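C alpha-dehydrogenase (Sphingobium sp. SYK-6, PDB 4YAC) binds NADH as a member of the short-chain dehydrogenase/reductase family and probably oxidises the alpha-carbon alcohol of lignin-derived aryl ethers. Local coordinates at residues Val238-Ala241 with Asp245-Trp248; Pro84-Cys89 with Ile131-Gly136; Glu46-Phe51 with Val58-Leu63; Lys24-Ala27 with Gln31-Val34; Asp106-Gln111 with Tyr157-Tyr162. All coordinates share one frame; numbering follows the deposited sequence.

Contact 1 (Val238-Ala241 with Asp245-Trp248); sequences VLDA and DRFW
The carbonyl oxygen Ala241 O receives the amide of Arg246, N to O 2.8 Å with an N-H...O angle of 166°, in a Schellman motif that ends helix 231-243. Asp245 is the residue that breaks the helix: its phi of 56° is positive, and this left-handed step turns the chain so that the following amide points back into the last turn. Arg246 N to Ala241 O is the 6-to-1 bond of the motif.

A charge pair accompanies this closure. Asp240 and Arg246 form a salt bridge through OD2 and NH1; the modelled 2.3 Å between those two atoms is too short to trust, so the pairing is sounder than its exact length. The carboxylate comes to the guanidinium edge near its plane, and the second oxygen sits farther off, with Asp240 OD1 3.3 Å from Arg246 NH1. Asp240 CG stands anti to the backbone N (chi1 161°), which carries the acid toward the turn.

Beyond the turn the chain enters the sheet: Arg246 O bonds Ser183 OG, Phe247 pairs with Leu184, and Trp248 NE1 reaches Glu265 of the second subunit. The apolar contact of the motif joins the two residues that make the bond, Ala241 CB lying 4.2 Å from Arg246 CB.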
# COMPACT_ATOMS: atom_id res chain seq x y z
N VAL A 238 -6.64 -19.96 7.93
CA VAL A 238 -6.89 -19.66 6.52
C VAL A 238 -8.02 -20.52 5.99
O VAL A 238 -8.94 -20.01 5.34
CB VAL A 238 -5.62 -19.90 5.67
CG1 VAL A 238 -5.97 -19.99 4.19
CG2 VAL A 238 -4.63 -18.79 5.91
N LEU A 239 -7.95 -21.81 6.27
CA LEU A 239 -8.96 -22.75 5.80
C LEU A 239 -10.34 -22.27 6.22
O LEU A 239 -11.28 -22.26 5.43
CB LEU A 239 -8.70 -24.15 6.34
CG LEU A 239 -9.76 -25.20 6.00
CD1 LEU A 239 -9.93 -25.34 4.50
CD2 LEU A 239 -9.40 -26.53 6.63
N ASP A 240 -10.44 -21.86 7.47
CA ASP A 240 -11.70 -21.42 8.04
C ASP A 240 -12.19 -20.13 7.38
O ASP A 240 -13.39 -19.95 7.18
CB ASP A 240 -11.53 -21.24 9.55
CG ASP A 240 -12.60 -20.37 10.16
OD1 ASP A 240 -13.72 -20.86 10.39
OD2 ASP A 240 -12.31 -19.18 10.41
N ALA A 241 -11.26 -19.26 7.00
CA ALA A 241 -11.60 -18.01 6.33
C ALA A 241 -12.11 -18.26 4.91
O ALA A 241 -13.05 -17.60 4.46
CB ALA A 241 -10.40 -17.07 6.30
N ASP A 245 -15.67 -17.48 3.67
CA ASP A 245 -15.54 -16.32 2.79
C ASP A 245 -15.32 -15.03 3.59
O ASP A 245 -16.02 -14.04 3.39
CB ASP A 245 -16.78 -16.20 1.90
CG ASP A 245 -16.58 -15.24 0.74
OD1 ASP A 245 -15.43 -14.84 0.48
OD2 ASP A 245 -17.58 -14.90 0.07
N ARG A 246 -14.34 -15.07 4.49
CA ARG A 246 -14.00 -13.91 5.31
C ARG A 246 -12.86 -13.12 4.68
O ARG A 246 -11.86 -13.69 4.25
CB ARG A 246 -13.59 -14.34 6.71
CG ARG A 246 -14.63 -15.19 7.41
CD ARG A 246 -14.52 -15.06 8.91
NE ARG A 246 -15.47 -15.94 9.59
CZ ARG A 246 -15.17 -17.13 10.08
NH1 ARG A 246 -13.94 -17.62 9.99
NH2 ARG A 246 -16.11 -17.86 10.67
N PHE A 247 -13.01 -11.80 4.63
CA PHE A 247 -12.00 -10.96 4.02
C PHE A 247 -10.86 -10.62 4.98
O PHE A 247 -9.70 -10.91 4.70
CB PHE A 247 -12.59 -9.66 3.50
CG PHE A 247 -11.56 -8.76 2.89
CD1 PHE A 247 -11.01 -9.05 1.65
CD2 PHE A 247 -11.11 -7.64 3.57
CE1 PHE A 247 -10.05 -8.24 1.09
CE2 PHE A 247 -10.15 -6.82 3.01
CZ PHE A 247 -9.62 -7.12 1.77
N TRP A 248 -11.20 -9.99 6.10
CA TRP A 248 -10.20 -9.60 7.10
C TRP A 248 -9.80 -10.79 7.96
O TRP A 248 -10.52 -11.16 8.89
CB TRP A 248 -10.72 -8.48 8.00
CG TRP A 248 -10.93 -7.17 7.30
CD1 TRP A 248 -12.11 -6.51 7.13
CD2 TRP A 248 -9.92 -6.35 6.69
NE1 TRP A 248 -11.90 -5.34 6.46
CE2 TRP A 248 -10.57 -5.22 6.17
CE3 TRP A 248 -8.54 -6.47 6.53
CZ2 TRP A 248 -9.88 -4.20 5.50
CZ3 TRP A 248 -7.85 -5.47 5.87
CH2 TRP A 248 -8.53 -4.35 5.36

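Contact 2 (Pro84-Cys89 with Ile131-Gly136)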
# COMPACT_ATOMS: atom_id res chain seq x y z
N PRO A 84 -8.73 -26.74 -13.46
CA PRO A 84 -8.67 -25.29 -13.25
C PRO A 84 -8.50 -24.92 -11.78
O PRO A 84 -9.06 -25.59 -10.91
CB PRO A 84 -10.02 -24.79 -13.78
CG PRO A 84 -10.53 -25.90 -14.65
CD PRO A 84 -10.02 -27.16 -14.04
N VAL A 85 -7.73 -23.86 -11.51
CA VAL A 85 -7.50 -23.43 -10.14
C VAL A 85 -8.77 -22.87 -9.53
O VAL A 85 -9.41 -21.98 -10.10
CB VAL A 85 -6.38 -22.36 -10.08
CG1 VAL A 85 -6.18 -21.89 -8.64
CG2 VAL A 85 -5.09 -22.92 -10.64
N ASP A 86 -9.13 -23.39 -8.36
CA ASP A 86 -10.30 -22.91 -7.63
C ASP A 86 -9.87 -21.90 -6.56
O ASP A 86 -10.57 -20.92 -6.31
CB ASP A 86 -11.05 -24.07 -6.98
CG ASP A 86 -11.67 -25.00 -8.00
OD1 ASP A 86 -12.62 -24.59 -8.69
OD2 ASP A 86 -11.20 -26.16 -8.11
N LEU A 87 -8.74 -22.18 -5.92
CA LEU A 87 -8.23 -21.36 -4.83
C LEU A 87 -6.79 -20.96 -5.13
O LEU A 87 -5.93 -21.82 -5.31
CB LEU A 87 -8.30 -22.11 -3.50
CG LEU A 87 -7.60 -21.49 -2.28
CD1 LEU A 87 -8.19 -20.13 -1.94
CD2 LEU A 87 -7.73 -22.43 -1.09
N LEU A 88 -6.54 -19.66 -5.20
CA LEU A 88 -5.19 -19.13 -5.38
C LEU A 88 -4.70 -18.53 -4.07
O LEU A 88 -5.34 -17.63 -3.53
CB LEU A 88 -5.16 -18.09 -6.50
CG LEU A 88 -3.83 -17.33 -6.65
CD1 LEU A 88 -2.72 -18.26 -7.09
CD2 LEU A 88 -3.98 -16.16 -7.61
N CYS A 89 -3.57 -19.03 -3.58
CA CYS A 89 -2.98 -18.53 -2.34
C CYS A 89 -1.68 -17.82 -2.67
O CYS A 89 -0.65 -18.45 -2.89
CB CYS A 89 -2.73 -19.68 -1.35
SG CYS A 89 -4.21 -20.57 -0.83
N ILE A 131 -12.90 -16.18 -14.02
CA ILE A 131 -14.05 -15.46 -14.55
C ILE A 131 -14.55 -16.13 -15.82
O ILE A 131 -15.76 -16.36 -15.99
CB ILE A 131 -13.69 -13.97 -14.83
CG1 ILE A 131 -13.50 -13.24 -13.50
CG2 ILE A 131 -14.77 -13.28 -15.65
CD1 ILE A 131 -12.88 -11.87 -13.63
N GLU A 132 -13.62 -16.47 -16.71
CA GLU A 132 -13.95 -17.09 -17.99
C GLU A 132 -14.67 -18.43 -17.80
O GLU A 132 -15.57 -18.79 -18.57
CB GLU A 132 -12.67 -17.27 -18.81
CG GLU A 132 -12.79 -18.20 -20.01
CD GLU A 132 -11.48 -18.31 -20.78
OE1 GLU A 132 -10.46 -17.75 -20.31
OE2 GLU A 132 -11.47 -18.96 -21.85
N ARG A 133 -14.27 -19.17 -16.77
CA ARG A 133 -14.83 -20.49 -16.49
C ARG A 133 -16.23 -20.39 -15.90
O ARG A 133 -17.09 -21.24 -16.15
CB ARG A 133 -13.90 -21.26 -15.56
CG ARG A 133 -14.40 -22.62 -15.11
CD ARG A 133 -13.46 -23.21 -14.09
NE ARG A 133 -13.95 -24.46 -13.53
CZ ARG A 133 -13.63 -24.92 -12.32
NH1 ARG A 133 -12.82 -24.23 -11.53
NH2 ARG A 133 -14.13 -26.07 -11.90
N GLY A 134 -16.46 -19.36 -15.09
CA GLY A 134 -17.79 -19.07 -14.59
C GLY A 134 -18.27 -19.97 -13.47
O GLY A 134 -19.47 -20.09 -13.25
N GLN A 135 -17.33 -20.58 -12.75
CA GLN A 135 -17.67 -21.46 -11.62
C GLN A 135 -17.19 -20.88 -10.30
O GLN A 135 -17.06 -21.60 -9.31
CB GLN A 135 -17.07 -22.85 -11.82
CG GLN A 135 -17.53 -23.58 -13.07
CD GLN A 135 -19.02 -23.91 -13.06
OE1 GLN A 135 -19.68 -23.80 -12.03
NE2 GLN A 135 -19.54 -24.31 -14.20
N GLY A 136 -16.93 -19.58 -10.28
CA GLY A 136 -16.47 -18.93 -9.07
C GLY A 136 -15.04 -19.31 -8.74
O GLY A 136 -14.31 -19.84 -9.57
O HOH W 1 -11.71 -21.76 -11.58
O HOH W 2 -14.21 -22.65 -8.11
O HOH W 3 -14.22 -26.63 -9.32
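Asp86 and Arg133 are joined by a salt bridge, with NH1 donating to OD1 at 2.9 Å and an N-H...O angle of 154°. The donor stands above the carboxylate, 43° out of its plane. The pair is single-pronged: OD1 alone approaches the guanidinium, while OD2 is turned to Val8 N. Water 3 completes a second route, giving a proton to Asp86 OD1 at 2.7 Å and accepting one from Arg133 NH2 at 2.6 Å. Water 1 similarly links Arg133 NH1 to Val85 O.

The guanidinium is also held between two apolar groups: Pro84 lies over one face, its CB 3.6 Å from Arg133 NH1, and Gln135 CB lies over the opposite one. An extended chain, with CG anti to the backbone N (chi1 176°), carries the group from the last turn of helix 105-133 to this slot.

Farther out, the Asp86 backbone pairs with Val8 and His138, anchoring the acid where the chain enters strand 87-90. The contact thus joins that entry to the turn leading from helix 105-133 into the neighbouring strand 137-142. With Arg133 and waters at OD1 and an amide at OD2, Asp86 is probably ionised.

Contact 3 (Glu46-Phe51 with Val58-Leu63); sequences EAMGYF and VHPVRL
This is an apolar helix-on-strand contact within a beta-alpha-beta unit, where helix 41-51 packs against strand 57-62, the outermost strand at one end of the sheet. The axes of the two short segments are 9.5 Å apart and run antiparallel at 173°, as expected when the chain turns back from a helix into the next strand.

Two helix side chains, one turn apart, do the packing. Phe51 offers a ring face to Val58: CG2 lies 3.9 Å from the ring centroid and 14° off the normal, a CH-pi contact. Tyr50 CD2 sits over the opposite face, 3.7 Å above the plane, so the ring is held between its sequence neighbour and the strand. Met48, one turn earlier, covers Pro60 and the CG1 branch of Val58. Bent at chi2 (-51°) and chi3, its chain folds down on the strand, with CG 3.8 Å from Pro60 CG and SD 3.8 Å from Val58 CG1, while its methyl CE lies 3.5 Å from Val58 O. Val58 therefore serves both residues: CG2 sits over the ring, while CG1 meets the sulfur and also the CD2 side of the ring.

Replacing Phe51 by an alanine here would probably open a gap beside Val58 CG2 and leave Tyr50 without the ring it leans on.

Leu20 and Lys24 of helix 17-28 also touch Phe51, and the pairing of His59 and Val61 with strand 33-38 fixes the strand. Leu63, just past it, touches the NADH. A crossover helix lying on a parallel sheet whose strand ends lead to a dinucleotide is the Rossmann fold.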
# COMPACT_ATOMS: atom_id res chain seq x y z
N GLU A 46 11.89 -31.17 -0.34
CA GLU A 46 11.65 -31.37 1.09
C GLU A 46 10.16 -31.54 1.35
O GLU A 46 9.74 -32.46 2.06
CB GLU A 46 12.20 -30.20 1.90
CG GLU A 46 13.71 -30.16 1.96
CD GLU A 46 14.25 -28.80 2.40
OE1 GLU A 46 13.44 -27.95 2.83
OE2 GLU A 46 15.47 -28.59 2.31
N ALA A 47 9.36 -30.65 0.78
CA ALA A 47 7.91 -30.69 0.95
C ALA A 47 7.35 -32.01 0.44
O ALA A 47 6.53 -32.64 1.11
CB ALA A 47 7.25 -29.51 0.24
N MET A 48 7.80 -32.44 -0.73
CA MET A 48 7.30 -33.68 -1.31
C MET A 48 7.78 -34.89 -0.53
O MET A 48 7.16 -35.95 -0.58
CB MET A 48 7.72 -33.80 -2.78
CG MET A 48 7.13 -32.72 -3.68
SD MET A 48 5.34 -32.58 -3.51
CE MET A 48 4.81 -34.18 -4.12
N GLY A 49 8.87 -34.73 0.21
CA GLY A 49 9.32 -35.79 1.10
C GLY A 49 8.28 -36.04 2.17
O GLY A 49 8.00 -37.18 2.54
N TYR A 50 7.70 -34.95 2.67
CA TYR A 50 6.62 -35.01 3.64
C TYR A 50 5.34 -35.57 3.02
O TYR A 50 4.77 -36.55 3.51
CB TYR A 50 6.35 -33.61 4.22
CG TYR A 50 5.12 -33.52 5.09
CD1 TYR A 50 5.18 -33.82 6.45
CD2 TYR A 50 3.90 -33.12 4.57
CE1 TYR A 50 4.06 -33.74 7.25
CE2 TYR A 50 2.78 -33.04 5.36
CZ TYR A 50 2.86 -33.35 6.70
OH TYR A 50 1.75 -33.26 7.50
N PHE A 51 4.91 -34.96 1.92
CA PHE A 51 3.64 -35.32 1.31
C PHE A 51 3.64 -36.74 0.77
O PHE A 51 2.58 -37.34 0.61
CB PHE A 51 3.27 -34.34 0.20
CG PHE A 51 2.81 -33.00 0.70
CD1 PHE A 51 1.71 -32.90 1.53
CD2 PHE A 51 3.48 -31.84 0.34
CE1 PHE A 51 1.28 -31.68 2.00
CE2 PHE A 51 3.06 -30.60 0.81
CZ PHE A 51 1.96 -30.52 1.64
N VAL A 58 -0.68 -33.88 -4.24
CA VAL A 58 0.14 -32.68 -4.30
C VAL A 58 1.09 -32.75 -5.49
O VAL A 58 1.76 -33.77 -5.71
CB VAL A 58 0.96 -32.47 -3.01
CG1 VAL A 58 1.86 -31.24 -3.11
CG2 VAL A 58 0.03 -32.35 -1.81
N HIS A 59 1.14 -31.66 -6.25
CA HIS A 59 2.00 -31.55 -7.42
C HIS A 59 2.94 -30.36 -7.26
O HIS A 59 2.48 -29.23 -7.13
CB HIS A 59 1.17 -31.38 -8.69
CG HIS A 59 2.01 -31.22 -9.92
ND1 HIS A 59 2.68 -32.27 -10.51
CD2 HIS A 59 2.32 -30.12 -10.64
CE1 HIS A 59 3.35 -31.83 -11.56
NE2 HIS A 59 3.15 -30.53 -11.66
N PRO A 60 4.26 -30.60 -7.28
CA PRO A 60 5.23 -29.50 -7.19
C PRO A 60 5.52 -28.88 -8.56
O PRO A 60 5.52 -29.59 -9.56
CB PRO A 60 6.47 -30.19 -6.64
CG PRO A 60 6.41 -31.55 -7.24
CD PRO A 60 4.94 -31.91 -7.32
N VAL A 61 5.75 -27.57 -8.58
CA VAL A 61 6.24 -26.92 -9.79
C VAL A 61 7.25 -25.85 -9.39
O VAL A 61 6.96 -25.00 -8.55
CB VAL A 61 5.09 -26.29 -10.61
CG1 VAL A 61 4.30 -25.27 -9.79
CG2 VAL A 61 5.64 -25.65 -11.88
N ARG A 62 8.44 -25.90 -9.98
CA ARG A 62 9.43 -24.88 -9.68
C ARG A 62 9.14 -23.64 -10.50
O ARG A 62 9.12 -23.69 -11.73
CB ARG A 62 10.85 -25.37 -9.95
CG ARG A 62 11.90 -24.52 -9.24
CD ARG A 62 13.27 -24.65 -9.87
NE ARG A 62 13.35 -23.96 -11.15
CZ ARG A 62 13.44 -22.64 -11.29
NH1 ARG A 62 13.45 -21.86 -10.22
NH2 ARG A 62 13.51 -22.10 -12.49
N LEU A 63 8.91 -22.53 -9.80
CA LEU A 63 8.46 -21.29 -10.42
C LEU A 63 9.00 -20.07 -9.71
O LEU A 63 8.89 -19.96 -8.49
CB LEU A 63 6.92 -21.24 -10.42
CG LEU A 63 6.30 -19.89 -10.80
CD1 LEU A 63 6.60 -19.54 -12.25
CD2 LEU A 63 4.80 -19.91 -10.56

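Contact 4 (Lys24-Ala27 with Gln31-Val34); sequences KVLA and QMKV
Val34 CG2 presses against Ala27 at the tight side of the contact, 3.7 Å from its CB and 3.6 Å from its N, and touches Leu26 CB as well. Beside it Leu26 and Met32 run alongside each other in one direction, CD2 to SD 3.9 Å. Leu87 and Cys89 of strand 87-90 and Val11 of strand 8-12 close round Leu26, so this half belongs to the core between sheet and helix.

The other side is looser and polar. Gln31 leaves the helical conformation with positive phi (58°); its CB points away from the helix and the residue is exposed. It meets the helix through a CA-H...O contact, Gln31 CA to Ala27 O at 3.5 Å. Water 4 spans the turn, donating to Ala27 O at 2.8 Å and to Met32 O at 2.6 Å.

Between the halves, Met32 N bonds to Leu26 O (2.8 Å, 164° at the hydrogen) and brings the chain from helix 17-28 back into strand 33-38 of the first beta-alpha-beta unit of this Rossmann fold. At the helix end, Leu26 O is thus taken by the Met32 amide and Ala27 O by a water, while apolar side chains supply the buried cohesion.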
# COMPACT_ATOMS: atom_id res chain seq x y z
N LYS A 24 -0.23 -27.89 3.48
CA LYS A 24 -0.47 -29.09 4.27
C LYS A 24 -1.93 -29.20 4.69
O LYS A 24 -2.55 -30.26 4.53
CB LYS A 24 0.41 -29.10 5.52
CG LYS A 24 1.87 -29.42 5.27
CD LYS A 24 2.64 -29.46 6.58
CE LYS A 24 4.12 -29.75 6.37
NZ LYS A 24 4.89 -29.74 7.65
N VAL A 25 -2.46 -28.11 5.22
CA VAL A 25 -3.84 -28.09 5.70
C VAL A 25 -4.82 -28.28 4.55
O VAL A 25 -5.82 -28.99 4.69
CB VAL A 25 -4.15 -26.77 6.44
CG1 VAL A 25 -5.64 -26.65 6.77
CG2 VAL A 25 -3.32 -26.67 7.71
N LEU A 26 -4.55 -27.64 3.41
CA LEU A 26 -5.46 -27.75 2.28
C LEU A 26 -5.42 -29.16 1.67
O LEU A 26 -6.46 -29.70 1.29
CB LEU A 26 -5.11 -26.70 1.22
CG LEU A 26 -5.31 -25.24 1.67
CD1 LEU A 26 -4.72 -24.27 0.65
CD2 LEU A 26 -6.78 -24.94 1.90
N ALA A 27 -4.23 -29.75 1.60
CA ALA A 27 -4.07 -31.07 1.00
C ALA A 27 -4.58 -32.19 1.91
O ALA A 27 -5.17 -33.17 1.44
CB ALA A 27 -2.60 -31.31 0.66
N GLN A 31 -8.61 -31.84 1.88
CA GLN A 31 -8.55 -32.81 0.79
C GLN A 31 -8.62 -32.14 -0.59
O GLN A 31 -9.24 -32.67 -1.51
CB GLN A 31 -9.67 -33.84 0.93
CG GLN A 31 -9.61 -34.63 2.22
CD GLN A 31 -10.73 -35.65 2.33
OE1 GLN A 31 -11.80 -35.36 2.87
NE2 GLN A 31 -10.49 -36.85 1.82
N MET A 32 -7.99 -30.97 -0.72
CA MET A 32 -7.87 -30.33 -2.02
C MET A 32 -6.73 -30.95 -2.80
O MET A 32 -5.82 -31.56 -2.22
CB MET A 32 -7.63 -28.82 -1.87
CG MET A 32 -8.70 -28.10 -1.09
SD MET A 32 -8.56 -26.31 -1.23
CE MET A 32 -9.09 -26.07 -2.92
N LYS A 33 -6.79 -30.82 -4.12
CA LYS A 33 -5.64 -31.11 -4.97
C LYS A 33 -4.79 -29.86 -4.97
O LYS A 33 -5.23 -28.81 -5.43
CB LYS A 33 -6.08 -31.48 -6.39
CG LYS A 33 -7.01 -32.68 -6.45
CD LYS A 33 -7.58 -32.87 -7.84
CE LYS A 33 -8.54 -34.05 -7.90
NZ LYS A 33 -9.14 -34.22 -9.26
N VAL A 34 -3.57 -29.96 -4.44
CA VAL A 34 -2.74 -28.79 -4.21
C VAL A 34 -1.50 -28.76 -5.08
O VAL A 34 -0.72 -29.71 -5.09
CB VAL A 34 -2.30 -28.70 -2.74
CG1 VAL A 34 -1.48 -27.42 -2.51
CG2 VAL A 34 -3.51 -28.73 -1.82
O HOH W 4 -5.02 -33.86 -1.23

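Contact 5 (Asp106-Gln111 with Tyr157-Tyr162); sequences DDWDWQ and YCTTKY
Helices 106-111 and 157-162 cross at -30°, their short axes 10.3 Å apart and running roughly the same way; the backbones come nearest at Gln111 and Tyr157, whose CA atoms are 7.0 Å apart. At that pair Gln111 OE1 stays a loose 4.0 Å from Tyr157 CB, at the edge of the ring, while NE2 of the same amide bonds to Gln96 O.

Trp108 turns the rim of its indole to Thr159, CH2 approaching OG1 to 3.6 Å near the ring plane. That hydroxyl is bonded to Gly155 O, so the indole meets a group already fixed. Thr160 works with both branches. Its CG2 rests 3.7 Å from Gln111 O, and with chi1 at 69° its OG1 lies between the backbone N and carbonyl carbon, where it donates to Tyr157 O at 2.7 Å and also bonds Asn115 ND2. A valine in place of Thr160 would probably leave Asn115 without this oxygen and Tyr157 O without one of its two donors.

Tyr157 itself leans over its own helix, with Lys161 CG on one ring face, and its side chain is about 7 Å from the bound NADH. Thr159 packs on Leu167 and Trp108 on Ile120, both of the second subunit. Tyr157 and Lys161 have the spacing of the YxxxK motif of short-chain dehydrogenases, consistent with the active-site helix of this family, here packed on helix 105-133 at the dimer interface.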
# COMPACT_ATOMS: atom_id res chain seq x y z
N ASP A 106 18.66 -2.14 -5.52
CA ASP A 106 18.54 -3.59 -5.65
C ASP A 106 17.69 -4.15 -4.51
O ASP A 106 16.91 -5.09 -4.71
CB ASP A 106 19.91 -4.27 -5.68
CG ASP A 106 20.68 -4.01 -6.98
OD1 ASP A 106 20.09 -3.48 -7.94
OD2 ASP A 106 21.89 -4.35 -7.03
N ASP A 107 17.84 -3.58 -3.31
CA ASP A 107 17.03 -3.99 -2.15
C ASP A 107 15.55 -3.75 -2.44
O ASP A 107 14.71 -4.61 -2.19
CB ASP A 107 17.43 -3.23 -0.88
CG ASP A 107 18.82 -3.59 -0.37
OD1 ASP A 107 19.29 -4.71 -0.65
OD2 ASP A 107 19.42 -2.74 0.33
N TRP A 108 15.25 -2.56 -2.95
CA TRP A 108 13.88 -2.20 -3.30
C TRP A 108 13.30 -3.12 -4.37
O TRP A 108 12.21 -3.68 -4.20
CB TRP A 108 13.83 -0.75 -3.80
CG TRP A 108 13.65 0.28 -2.72
CD1 TRP A 108 14.60 1.14 -2.24
CD2 TRP A 108 12.44 0.58 -2.02
NE1 TRP A 108 14.05 1.94 -1.27
CE2 TRP A 108 12.73 1.62 -1.12
CE3 TRP A 108 11.14 0.06 -2.06
CZ2 TRP A 108 11.77 2.15 -0.26
CZ3 TRP A 108 10.19 0.60 -1.21
CH2 TRP A 108 10.51 1.63 -0.32
N ASP A 109 14.04 -3.29 -5.46
CA ASP A 109 13.54 -4.05 -6.61
C ASP A 109 13.26 -5.51 -6.26
O ASP A 109 12.25 -6.07 -6.68
CB ASP A 109 14.53 -3.97 -7.77
CG ASP A 109 14.60 -2.59 -8.40
OD1 ASP A 109 13.66 -1.79 -8.20
OD2 ASP A 109 15.59 -2.31 -9.10
N TRP A 110 14.16 -6.14 -5.51
CA TRP A 110 13.98 -7.54 -5.13
C TRP A 110 12.69 -7.73 -4.33
O TRP A 110 11.85 -8.56 -4.68
CB TRP A 110 15.18 -8.04 -4.33
CG TRP A 110 14.99 -9.37 -3.69
CD1 TRP A 110 14.48 -10.50 -4.27
CD2 TRP A 110 15.30 -9.72 -2.34
NE1 TRP A 110 14.46 -11.53 -3.36
CE2 TRP A 110 14.97 -11.08 -2.17
CE3 TRP A 110 15.84 -9.02 -1.26
CZ2 TRP A 110 15.15 -11.74 -0.97
CZ3 TRP A 110 16.02 -9.69 -0.06
CH2 TRP A 110 15.68 -11.03 0.07
N GLN A 111 12.51 -6.95 -3.27
CA GLN A 111 11.34 -7.11 -2.41
C GLN A 111 10.06 -6.66 -3.11
O GLN A 111 9.01 -7.29 -2.95
CB GLN A 111 11.54 -6.35 -1.10
CG GLN A 111 12.65 -6.94 -0.24
CD GLN A 111 12.79 -6.26 1.11
OE1 GLN A 111 11.92 -6.38 1.97
NE2 GLN A 111 13.88 -5.53 1.29
N TYR A 157 9.76 -3.45 3.24
CA TYR A 157 8.79 -4.50 3.53
C TYR A 157 7.38 -3.93 3.73
O TYR A 157 6.42 -4.43 3.15
CB TYR A 157 9.24 -5.28 4.77
CG TYR A 157 8.36 -6.46 5.13
CD1 TYR A 157 8.39 -7.63 4.38
CD2 TYR A 157 7.52 -6.40 6.23
CE1 TYR A 157 7.60 -8.71 4.71
CE2 TYR A 157 6.72 -7.48 6.57
CZ TYR A 157 6.76 -8.63 5.81
OH TYR A 157 5.97 -9.70 6.15
N CYS A 158 7.28 -2.88 4.54
CA CYS A 158 6.01 -2.24 4.84
C CYS A 158 5.37 -1.69 3.57
O CYS A 158 4.16 -1.85 3.36
CB CYS A 158 6.23 -1.12 5.86
SG CYS A 158 4.79 -0.09 6.22
N THR A 159 6.17 -1.05 2.73
CA THR A 159 5.67 -0.51 1.47
C THR A 159 5.03 -1.62 0.64
O THR A 159 3.94 -1.44 0.11
CB THR A 159 6.79 0.18 0.66
OG1 THR A 159 7.34 1.25 1.44
CG2 THR A 159 6.23 0.76 -0.63
N THR A 160 5.70 -2.77 0.54
CA THR A 160 5.17 -3.87 -0.27
C THR A 160 3.88 -4.46 0.30
O THR A 160 3.01 -4.88 -0.45
CB THR A 160 6.18 -5.04 -0.46
OG1 THR A 160 6.39 -5.74 0.78
CG2 THR A 160 7.51 -4.54 -1.01
N LYS A 161 3.76 -4.48 1.62
CA LYS A 161 2.60 -5.11 2.23
C LYS A 161 1.39 -4.18 2.21
O LYS A 161 0.25 -4.63 2.05
CB LYS A 161 2.94 -5.57 3.65
CG LYS A 161 4.00 -6.68 3.69
CD LYS A 161 3.55 -7.94 2.94
CE LYS A 161 4.61 -9.02 2.93
NZ LYS A 161 4.15 -10.22 2.16
N TYR A 162 1.63 -2.88 2.32
CA TYR A 162 0.56 -1.92 2.09
C TYR A 162 0.04 -2.08 0.67
O TYR A 162 -1.17 -2.07 0.44
CB TYR A 162 1.06 -0.48 2.32
CG TYR A 162 0.75 0.06 3.70
CD1 TYR A 162 1.50 -0.32 4.80
CD2 TYR A 162 -0.28 0.97 3.89
CE1 TYR A 162 1.23 0.18 6.05
CE2 TYR A 162 -0.56 1.48 5.14
CZ TYR A 162 0.20 1.08 6.22
OH TYR A 162 -0.07 1.58 7.47

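Overall arrangement
Contacts 4 and 5 are largely buried, whereas contacts 1, 2 and 3 are only partly so. Contacts 3 and 4 adjoin through neighbouring strands 33-38 and 57-62, with His59 N 2.9 Å from Val34 O, and both rely on apolar side chains laid between helix and sheet. Contact 4 also touches contact 2 through Leu26 and Leu87, and contact 1 through Leu239 and Val25. Salt bridges mark contacts 1 and 2, where helix ends turn back toward the sheet. Contacts 2 and 5 use opposite ends of helix 105-133, with the contact centres about 29 Å apart: one charged and hydrated, the other packed helix against helix near the cofactor and the second subunit.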